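Local coordinates for protein probable aminotransferase (Pseudomonas aeruginosa, PDB 5YKR) that is a probable aminotransferase of the class-III family, with the fold of pyridoxal-phosphate-dependent enzymes, at residues A214-D219 with R250-A255. Residues are numbered along the deposited sequence; the frame is centred on the assembly and turned at random.
Sequences ALAHGD and RRHDVA
Leu215 and His252 meet near the C-terminal parts of helices 208-215 and 241-251, just before the adjacent parallel strands 220-225 and 255-259, two helix-to-strand corners of the large mixed sheet in this class-III aminotransferase fold. Leu215 lays its CB over one face of the imidazole, a CH-pi contact with CB 3.9 Å from the ring centroid and 16° off the ring normal. With CG beside its own backbone N (chi1 -58°), the leucine sends its branches two ways: CD1 lies 4.0 Å from His252 ND1, while CD2 turns to Val254. The ring's rotation is held by a hydrogen bond between His252 ND1 and Leu248 O, one turn back in helix 241-251. Ala216 adds backbone: its CA stands 3.9 Å from His252 NE2, at an oblique angle to the ring, and its CB is directed away from the 250-255 segment but still lies near NE2. A type I turn from Leu215 to Gly218 follows, closed by the hydrogen bond from Gly218 N to Leu215 O (3.0 Å), and the chain leaves helical geometry at Gly218, with positive phi. Asp219, where the strand is about to begin, forms salt bridges with Arg201 and Lys158. The other corner is a Schellman motif with Asp253 at positive phi, after which Val254 has its CB directed toward the 214-219 segment. Both Leu215 and Val254 also rest on Val220 and Val223 of strand 220-225, and Leu215 CD2 meets Val254 CG2 at 4.1 Å.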
loop_
_atom_site.group_PDB
_atom_site.type_symbol
_atom_site.label_atom_id
_atom_site.label_comp_id
_atom_site.label_asym_id
_atom_site.label_seq_id
_atom_site.Cartn_x
_atom_site.Cartn_y
_atom_site.Cartn_z
ATOM N N ALA A 214 27.861 1.421 15.708
ATOM C CA ALA A 214 27.197 0.938 14.492
ATOM C C ALA A 214 27.521 1.783 13.251
ATOM O O ALA A 214 27.857 1.256 12.210
ATOM C CB ALA A 214 25.684 0.900 14.706
ATOM N N LEU A 215 27.400 3.106 13.386
ATOM C CA LEU A 215 27.640 4.000 12.246
ATOM C C LEU A 215 29.100 4.025 11.792
ATOM O O LEU A 215 29.378 4.228 10.608
ATOM C CB LEU A 215 27.181 5.424 12.557
ATOM C CG LEU A 215 25.725 5.590 12.942
ATOM C CD1 LEU A 215 25.399 7.076 13.111
ATOM C CD2 LEU A 215 24.768 4.923 11.977
ATOM N N ALA A 216 30.017 3.770 12.737
ATOM C CA ALA A 216 31.443 3.857 12.434
ATOM C C ALA A 216 31.911 2.823 11.415
ATOM O O ALA A 216 32.967 2.968 10.809
ATOM C CB ALA A 216 32.280 3.730 13.724
ATOM N N HIS A 217 31.133 1.766 11.207
ATOM C CA HIS A 217 31.480 0.789 10.156
ATOM C C HIS A 217 31.473 1.393 8.757
ATOM O O HIS A 217 32.052 0.826 7.837
ATOM C CB HIS A 217 30.598 -0.454 10.190
ATOM C CG HIS A 217 30.679 -1.189 11.474
ATOM N ND1 HIS A 217 31.735 -2.017 11.812
ATOM C CD2 HIS A 217 29.885 -1.120 12.566
ATOM C CE1 HIS A 217 31.512 -2.492 13.024
ATOM N NE2 HIS A 217 30.414 -1.974 13.509
ATOM N N GLY A 218 30.758 2.503 8.560
ATOM C CA GLY A 218 30.806 3.166 7.262
ATOM C C GLY A 218 29.859 2.597 6.240
ATOM O O GLY A 218 29.924 2.987 5.084
ATOM N N ASP A 219 28.976 1.677 6.649
ATOM C CA ASP A 219 28.102 0.955 5.732
ATOM C C ASP A 219 26.619 1.210 5.992
ATOM O O ASP A 219 25.775 0.450 5.467
ATOM C CB ASP A 219 28.347 -0.565 5.756
ATOM C CG ASP A 219 28.177 -1.188 7.112
ATOM O OD1 ASP A 219 27.765 -0.539 8.082
ATOM O OD2 ASP A 219 28.483 -2.399 7.203
ATOM N N ARG A 250 24.862 13.284 11.308
ATOM C CA ARG A 250 25.579 14.285 10.505
ATOM C C ARG A 250 27.046 13.941 10.313
ATOM O O ARG A 250 27.560 13.971 9.171
ATOM C CB ARG A 250 25.449 15.657 11.115
ATOM C CG ARG A 250 24.137 16.236 10.708
ATOM C CD ARG A 250 23.844 17.466 11.484
ATOM N NE ARG A 250 22.639 18.091 10.984
ATOM C CZ ARG A 250 21.959 19.009 11.662
ATOM N NH1 ARG A 250 22.340 19.387 12.894
ATOM N NH2 ARG A 250 20.847 19.528 11.131
ATOM N N ARG A 251 27.692 13.546 11.406
ATOM C CA ARG A 251 29.133 13.317 11.380
ATOM C C ARG A 251 29.494 12.162 10.460
ATOM O O ARG A 251 30.479 12.211 9.731
ATOM C CB ARG A 251 29.625 13.104 12.797
ATOM C CG ARG A 251 31.132 12.841 12.870
ATOM C CD ARG A 251 31.765 13.249 14.161
ATOM N NE ARG A 251 30.967 12.955 15.340
ATOM C CZ ARG A 251 30.930 11.819 16.020
ATOM N NH1 ARG A 251 31.670 10.759 15.677
ATOM N NH2 ARG A 251 30.144 11.762 17.082
ATOM N N HIS A 252 28.617 11.161 10.427
ATOM C CA HIS A 252 28.834 9.973 9.596
ATOM C C HIS A 252 28.122 10.033 8.225
ATOM O O HIS A 252 28.165 9.048 7.457
ATOM C CB HIS A 252 28.407 8.713 10.370
ATOM C CG HIS A 252 29.279 8.378 11.517
ATOM N ND1 HIS A 252 29.018 8.777 12.803
ATOM C CD2 HIS A 252 30.430 7.691 11.553
ATOM C CE1 HIS A 252 29.990 8.342 13.588
ATOM N NE2 HIS A 252 30.844 7.675 12.854
ATOM N N ASP A 253 27.501 11.179 7.900
ATOM C CA ASP A 253 26.756 11.381 6.643
ATOM C C ASP A 253 25.765 10.226 6.431
ATOM O O ASP A 253 25.712 9.575 5.374
ATOM C CB ASP A 253 27.700 11.475 5.464
ATOM C CG ASP A 253 27.025 11.843 4.168
ATOM O OD1 ASP A 253 26.151 12.697 4.208
ATOM O OD2 ASP A 253 27.353 11.254 3.129
ATOM N N VAL A 254 24.987 10.011 7.491
ATOM C CA VAL A 254 23.946 9.000 7.527
ATOM C C VAL A 254 22.572 9.711 7.564
ATOM O O VAL A 254 22.378 10.599 8.365
ATOM C CB VAL A 254 24.093 8.076 8.742
ATOM C CG1 VAL A 254 22.871 7.189 8.909
ATOM C CG2 VAL A 254 25.379 7.232 8.607
ATOM N N ALA A 255 21.642 9.308 6.689
ATOM C CA ALA A 255 20.299 9.897 6.691
ATOM C C ALA A 255 19.556 9.592 7.968
ATOM O O ALA A 255 19.539 8.439 8.400
ATOM C CB ALA A 255 19.511 9.416 5.484
#